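Local coordinates for RNA-binding protein RO60 (Deinococcus radiodurans, PDB 2NVO) that binds several small RNAs that accumulate during recovery from ultraviolet irradiation and contributes to the resistance of its bacterium to that radiation, at residues Asn159-Ala164 with Ala191-Asp196; Met135-Leu140 with Trp182-Ala187. One frame throughout, in Å; residues are numbered along the deposited sequence.

Overall arrangement
Both contacts lie in the helical TROVE horseshoe, inside the span 131-277 assigned to RNA binding by similarity and away from the calcium site of the VWFA-like domain. Their centres are 14 Å apart. Contact 2 joins helix 133-143 to strand 182-183 and the start of helix 184-191; contact 1 joins the end of helix 151-163 to the loop between helices 184-191 and 198-209. The segments alternate along the chain: 135-140, 159-164, 182-187, 191-196. Helix 184-191 therefore enters one contact at its beginning and leads into the other at its end, while Tyr161 of contact 1 reaches Leu136 and Ala187 of contact 2, so that helices 133-143, 151-163 and 184-191 pack against one another.

Contact 1 of 2, residues Asn159-Ala164 with Ala191-Asp196; sequences NVYETA and AHPKTD
Pro193 presses its ring against the flank of Tyr161 in the last turn of helix 151-163, and this is the tight end of the contact. Pro193 CG lies 3.7 Å from Tyr161 CB and equally close to Tyr161 CD2, approaching the aromatic ring obliquely. Leu188 and Leu204, from helices 184-191 and 198-209, touch both residues, so the proline is one piece of a shared apolar layer. Its CB also meets the aliphatic part of the neighbouring glutamate, with Glu162 CG 3.8 Å from Pro193 CB.

Beyond that carbon the contact becomes polar. With CG anti to the carbonyl carbon (chi1 -70°) and the chain extended beyond it, Glu162 carries its carboxylate along the loop to the backbone of Lys194. Lys194 N donates to Glu162 OE2 over 2.9 Å, nearly straight at 162°, and enters by the anti lone pair, on the side away from OE1. The other oxygen, OE1, forms a salt bridge with Arg155 of the same helix, and the two bonds together restrict rotation of the carboxylate.

The looser side follows along the loop. Thr195 brings its methyl to the helix backbone, CG2 standing 4.0 Å from Glu162 CA, whereas the exposed side chain of Lys194 points away. The contact thus joins a helix end to an interhelical loop in the TROVE horseshoe of HEAT-like repeats. Its chemistry, an apolar proline wedge beside a carboxylate bonded to a main-chain NH, implies that the loop is held through backbone and side chains alike, while Arg155 probably stabilises the negative charge of Glu162.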
loop_
_atom_site.group_PDB
_atom_site.type_symbol
_atom_site.label_atom_id
_atom_site.label_comp_id
_atom_site.label_asym_id
_atom_site.label_seq_id
_atom_site.Cartn_x
_atom_site.Cartn_y
_atom_site.Cartn_z
ATOM N N ASN A 159 11.215 -7.348 -25.652
ATOM C CA ASN A 159 11.559 -5.933 -25.532
ATOM C C ASN A 159 11.732 -5.513 -24.070
ATOM O O ASN A 159 12.565 -4.662 -23.746
ATOM C CB ASN A 159 10.528 -5.069 -26.242
ATOM C CG ASN A 159 10.877 -3.593 -26.209
ATOM O OD1 ASN A 159 11.999 -3.182 -26.546
ATOM N ND2 ASN A 159 9.916 -2.785 -25.800
ATOM N N VAL A 160 10.973 -6.147 -23.182
ATOM C CA VAL A 160 11.100 -5.882 -21.760
ATOM C C VAL A 160 12.508 -6.187 -21.257
ATOM O O VAL A 160 13.104 -5.377 -20.549
ATOM C CB VAL A 160 10.055 -6.672 -20.927
ATOM C CG1 VAL A 160 10.329 -6.499 -19.442
ATOM C CG2 VAL A 160 8.665 -6.190 -21.262
ATOM N N TYR A 161 13.043 -7.349 -21.629
ATOM C CA TYR A 161 14.378 -7.744 -21.183
ATOM C C TYR A 161 15.482 -6.973 -21.901
ATOM O O TYR A 161 16.507 -6.641 -21.310
ATOM C CB TYR A 161 14.585 -9.244 -21.376
ATOM C CG TYR A 161 13.655 -10.092 -20.534
ATOM C CD1 TYR A 161 13.888 -10.275 -19.175
ATOM C CD2 TYR A 161 12.548 -10.709 -21.102
ATOM C CE1 TYR A 161 13.033 -11.066 -18.398
ATOM C CE2 TYR A 161 11.692 -11.488 -20.345
ATOM C CZ TYR A 161 11.936 -11.655 -18.994
ATOM O OH TYR A 161 11.082 -12.435 -18.243
ATOM N N GLU A 162 15.263 -6.687 -23.176
ATOM C CA GLU A 162 16.273 -5.993 -23.980
ATOM C C GLU A 162 16.413 -4.520 -23.594
ATOM O O GLU A 162 17.418 -3.872 -23.918
ATOM C CB GLU A 162 15.943 -6.142 -25.464
ATOM C CG GLU A 162 16.143 -7.561 -25.973
ATOM C CD GLU A 162 15.506 -7.788 -27.320
ATOM O OE1 GLU A 162 14.843 -6.855 -27.814
ATOM O OE2 GLU A 162 15.666 -8.898 -27.884
ATOM N N THR A 163 15.409 -3.998 -22.897
ATOM C CA THR A 163 15.395 -2.594 -22.485
ATOM C C THR A 163 16.012 -2.392 -21.095
ATOM O O THR A 163 16.378 -1.279 -20.715
ATOM C CB THR A 163 13.956 -2.041 -22.496
ATOM O OG1 THR A 163 13.473 -1.999 -23.842
ATOM C CG2 THR A 163 13.896 -0.646 -21.903
ATOM N N ALA A 164 16.138 -3.476 -20.342
ATOM C CA ALA A 164 16.602 -3.396 -18.959
ATOM C C ALA A 164 18.124 -3.453 -18.852
ATOM O O ALA A 164 18.763 -4.302 -19.479
ATOM C CB ALA A 164 15.975 -4.524 -18.129
ATOM N N ALA A 191 10.344 -15.955 -25.389
ATOM C CA ALA A 191 10.606 -14.643 -25.991
ATOM C C ALA A 191 11.977 -14.489 -26.663
ATOM O O ALA A 191 12.128 -13.669 -27.567
ATOM C CB ALA A 191 10.424 -13.542 -24.946
ATOM N N HIS A 192 12.970 -15.237 -26.184
ATOM C CA HIS A 192 14.334 -15.221 -26.732
ATOM C C HIS A 192 14.933 -13.831 -26.913
ATOM O O HIS A 192 15.284 -13.462 -28.033
ATOM C CB HIS A 192 14.376 -15.922 -28.094
ATOM C CG HIS A 192 13.695 -17.251 -28.115
ATOM N ND1 HIS A 192 14.251 -18.381 -27.553
ATOM C CD2 HIS A 192 12.504 -17.637 -28.638
ATOM C CE1 HIS A 192 13.430 -19.405 -27.724
ATOM N NE2 HIS A 192 12.364 -18.977 -28.378
ATOM N N PRO A 193 15.074 -13.058 -25.824
ATOM C CA PRO A 193 15.697 -11.737 -26.000
ATOM C C PRO A 193 17.171 -11.846 -26.394
ATOM O O PRO A 193 17.866 -12.779 -25.980
ATOM C CB PRO A 193 15.602 -11.099 -24.606
ATOM C CG PRO A 193 14.746 -12.018 -23.779
ATOM C CD PRO A 193 14.805 -13.370 -24.411
ATOM N N LYS A 194 17.649 -10.887 -27.175
ATOM C CA LYS A 194 19.086 -10.745 -27.400
ATOM C C LYS A 194 19.456 -9.269 -27.398
ATOM O O LYS A 194 18.870 -8.472 -28.120
ATOM C CB LYS A 194 19.521 -11.388 -28.709
ATOM C CG LYS A 194 21.046 -11.451 -28.860
ATOM C CD LYS A 194 21.456 -11.863 -30.268
ATOM C CE LYS A 194 22.834 -12.512 -30.280
ATOM N NZ LYS A 194 23.199 -13.057 -31.629
ATOM N N THR A 195 20.417 -8.910 -26.561
ATOM C CA THR A 195 20.869 -7.532 -26.479
ATOM C C THR A 195 22.135 -7.375 -27.319
ATOM O O THR A 195 22.688 -8.351 -27.802
ATOM C CB THR A 195 21.178 -7.143 -25.037
ATOM O OG1 THR A 195 22.356 -7.836 -24.594
ATOM C CG2 THR A 195 20.005 -7.508 -24.133
ATOM N N ASP A 196 22.583 -6.140 -27.488
ATOM C CA ASP A 196 23.832 -5.889 -28.186
ATOM C C ASP A 196 25.011 -6.284 -27.304
ATOM O O ASP A 196 26.020 -6.758 -27.807
ATOM C CB ASP A 196 23.945 -4.412 -28.592
ATOM C CG ASP A 196 23.694 -3.465 -27.433
ATOM O OD1 ASP A 196 24.278 -2.366 -27.421
ATOM O OD2 ASP A 196 22.907 -3.811 -26.526
#

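Contact 2 of 2, residues Met135-Leu140 with Trp182-Ala187; sequences MLLHFL and WSQADA
Leu140 lies across the indole of Trp182, its CB over the five-membered ring, 3.9 Å from the centroid and only 8° off the normal, which defines a CH-pi contact over the face. The side chain continues past the ring at about a right angle to it: CG is anti to the carbonyl carbon and chi2 is extended, and the CD1 methyl stands over the same face, beside the CE3-CZ3 side of the six-membered ring, 3.8 Å from Trp182 CE3. Leu140 CD1 also meets Ala187 CB at 3.8 Å. This one bump thus fills a hollow whose floor is the indole and whose wall is the small alanine one turn into helix 184-191.

Leu137, one turn earlier, fills a second hollow, lined by the backbone where strand 182-183 passes into the helix. Its two methyls divide the work: CD1 sits 3.6 Å from Trp182 O and CD2 lies 3.7 Å from Ser183 O, while the side chain crosses that of Gln184 at about a right angle. Behind it, Leu137 CB and Trp182 CB approach to 4.2 Å. Leu136 marks the thinner margin, meeting the end of Gln184, and also touches Val160 and Tyr161 of helix 151-163.

The turn that presents this surface carries a capping box: Asp186 N donates to Ser183 OG in a nearly straight bond (164°), and Ser183 N returns one to Asp186 OD2 from above the carboxylate plane. No hydrogen bond joins the two segments. The chemistry implies that, in this part of the TROVE domain, a helix meets a helix start through apolar fit and CH-pi contact, while the indole N-H donates to Asp144, just past helix 133-143, a polar link at the border that probably limits how the ring can turn.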
loop_
_atom_site.group_PDB
_atom_site.type_symbol
_atom_site.label_atom_id
_atom_site.label_comp_id
_atom_site.label_asym_id
_atom_site.label_seq_id
_atom_site.Cartn_x
_atom_site.Cartn_y
_atom_site.Cartn_z
ATOM N N MET A 135 6.076 -7.930 -11.422
ATOM C CA MET A 135 4.991 -7.331 -12.175
ATOM C C MET A 135 4.919 -7.888 -13.595
ATOM O O MET A 135 3.836 -8.071 -14.131
ATOM C CB MET A 135 5.101 -5.812 -12.177
ATOM C CG MET A 135 4.883 -5.183 -10.806
ATOM S SD MET A 135 5.169 -3.387 -10.860
ATOM C CE MET A 135 3.943 -2.885 -12.019
ATOM N N LEU A 136 6.072 -8.178 -14.187
ATOM C CA LEU A 136 6.102 -8.799 -15.514
ATOM C C LEU A 136 5.516 -10.212 -15.485
ATOM O O LEU A 136 4.792 -10.603 -16.391
ATOM C CB LEU A 136 7.521 -8.869 -16.064
ATOM C CG LEU A 136 7.626 -9.687 -17.356
ATOM C CD1 LEU A 136 6.855 -9.009 -18.502
ATOM C CD2 LEU A 136 9.075 -9.959 -17.734
ATOM N N LEU A 137 5.844 -10.975 -14.447
ATOM C CA LEU A 137 5.334 -12.343 -14.348
ATOM C C LEU A 137 3.842 -12.324 -14.056
ATOM O O LEU A 137 3.110 -13.232 -14.447
ATOM C CB LEU A 137 6.088 -13.139 -13.292
ATOM C CG LEU A 137 7.581 -13.235 -13.612
ATOM C CD1 LEU A 137 8.313 -14.011 -12.535
ATOM C CD2 LEU A 137 7.844 -13.816 -15.023
ATOM N N HIS A 138 3.403 -11.271 -13.374
ATOM C CA HIS A 138 1.999 -11.093 -13.027
ATOM C C HIS A 138 1.223 -10.701 -14.279
ATOM O O HIS A 138 0.122 -11.184 -14.531
ATOM C CB HIS A 138 1.875 -10.023 -11.940
ATOM C CG HIS A 138 0.554 -10.019 -11.238
ATOM N ND1 HIS A 138 0.160 -8.990 -10.411
ATOM C CD2 HIS A 138 -0.468 -10.904 -11.253
ATOM C CE1 HIS A 138 -1.049 -9.247 -9.937
ATOM N NE2 HIS A 138 -1.451 -10.405 -10.434
ATOM N N PHE A 139 1.817 -9.824 -15.079
ATOM C CA PHE A 139 1.218 -9.430 -16.343
ATOM C C PHE A 139 1.010 -10.661 -17.231
ATOM O O PHE A 139 -0.040 -10.828 -17.834
ATOM C CB PHE A 139 2.110 -8.390 -17.035
ATOM C CG PHE A 139 1.830 -8.231 -18.493
ATOM C CD1 PHE A 139 0.937 -7.277 -18.934
ATOM C CD2 PHE A 139 2.450 -9.052 -19.421
ATOM C CE1 PHE A 139 0.676 -7.133 -20.277
ATOM C CE2 PHE A 139 2.192 -8.918 -20.759
ATOM C CZ PHE A 139 1.301 -7.956 -21.192
ATOM N N LEU A 140 2.014 -11.528 -17.288
ATOM C CA LEU A 140 1.944 -12.761 -18.077
ATOM C C LEU A 140 0.850 -13.724 -17.597
ATOM O O LEU A 140 0.216 -14.411 -18.398
ATOM C CB LEU A 140 3.303 -13.467 -18.073
ATOM C CG LEU A 140 4.429 -12.752 -18.829
ATOM C CD1 LEU A 140 5.723 -13.523 -18.698
ATOM C CD2 LEU A 140 4.039 -12.542 -20.303
ATOM N N TRP A 182 4.446 -18.723 -13.513
ATOM C CA TRP A 182 5.440 -18.084 -14.390
ATOM C C TRP A 182 6.803 -17.812 -13.747
ATOM O O TRP A 182 6.886 -17.312 -12.622
ATOM C CB TRP A 182 4.865 -16.775 -14.934
ATOM C CG TRP A 182 3.923 -17.004 -16.042
ATOM C CD1 TRP A 182 2.560 -17.069 -15.964
ATOM C CD2 TRP A 182 4.260 -17.224 -17.414
ATOM N NE1 TRP A 182 2.029 -17.308 -17.206
ATOM C CE2 TRP A 182 3.051 -17.423 -18.113
ATOM C CE3 TRP A 182 5.465 -17.281 -18.120
ATOM C CZ2 TRP A 182 3.013 -17.663 -19.487
ATOM C CZ3 TRP A 182 5.424 -17.524 -19.488
ATOM C CH2 TRP A 182 4.206 -17.708 -20.153
ATOM N N SER A 183 7.874 -18.125 -14.475
ATOM C CA SER A 183 9.224 -17.781 -14.051
ATOM C C SER A 183 9.891 -16.941 -15.140
ATOM O O SER A 183 9.433 -16.927 -16.276
ATOM C CB SER A 183 10.048 -19.043 -13.799
ATOM O OG SER A 183 10.422 -19.671 -15.017
ATOM N N GLN A 184 10.973 -16.252 -14.796
ATOM C CA GLN A 184 11.748 -15.526 -15.809
ATOM C C GLN A 184 12.245 -16.507 -16.870
ATOM O O GLN A 184 12.233 -16.208 -18.069
ATOM C CB GLN A 184 12.936 -14.788 -15.173
ATOM C CG GLN A 184 12.555 -13.897 -13.999
ATOM C CD GLN A 184 11.745 -12.689 -14.409
ATOM O OE1 GLN A 184 11.016 -12.115 -13.600
ATOM N NE2 GLN A 184 11.861 -12.298 -15.666
ATOM N N ALA A 185 12.679 -17.682 -16.428
ATOM C CA ALA A 185 13.117 -18.740 -17.336
ATOM C C ALA A 185 12.059 -19.090 -18.387
ATOM O O ALA A 185 12.377 -19.188 -19.570
ATOM C CB ALA A 185 13.522 -19.981 -16.560
ATOM N N ASP A 186 10.809 -19.277 -17.955
ATOM C CA ASP A 186 9.704 -19.550 -18.879
ATOM C C ASP A 186 9.583 -18.472 -19.951
ATOM O O ASP A 186 9.535 -18.758 -21.152
ATOM C CB ASP A 186 8.364 -19.597 -18.142
ATOM C CG ASP A 186 8.268 -20.740 -17.160
ATOM O OD1 ASP A 186 9.027 -21.719 -17.294
ATOM O OD2 ASP A 186 7.422 -20.632 -16.257
ATOM N N ALA A 187 9.484 -17.232 -19.496
ATOM C CA ALA A 187 9.318 -16.101 -20.393
ATOM C C ALA A 187 10.488 -15.996 -21.370
ATOM O O ALA A 187 10.294 -15.715 -22.548
ATOM C CB ALA A 187 9.177 -14.810 -19.590
#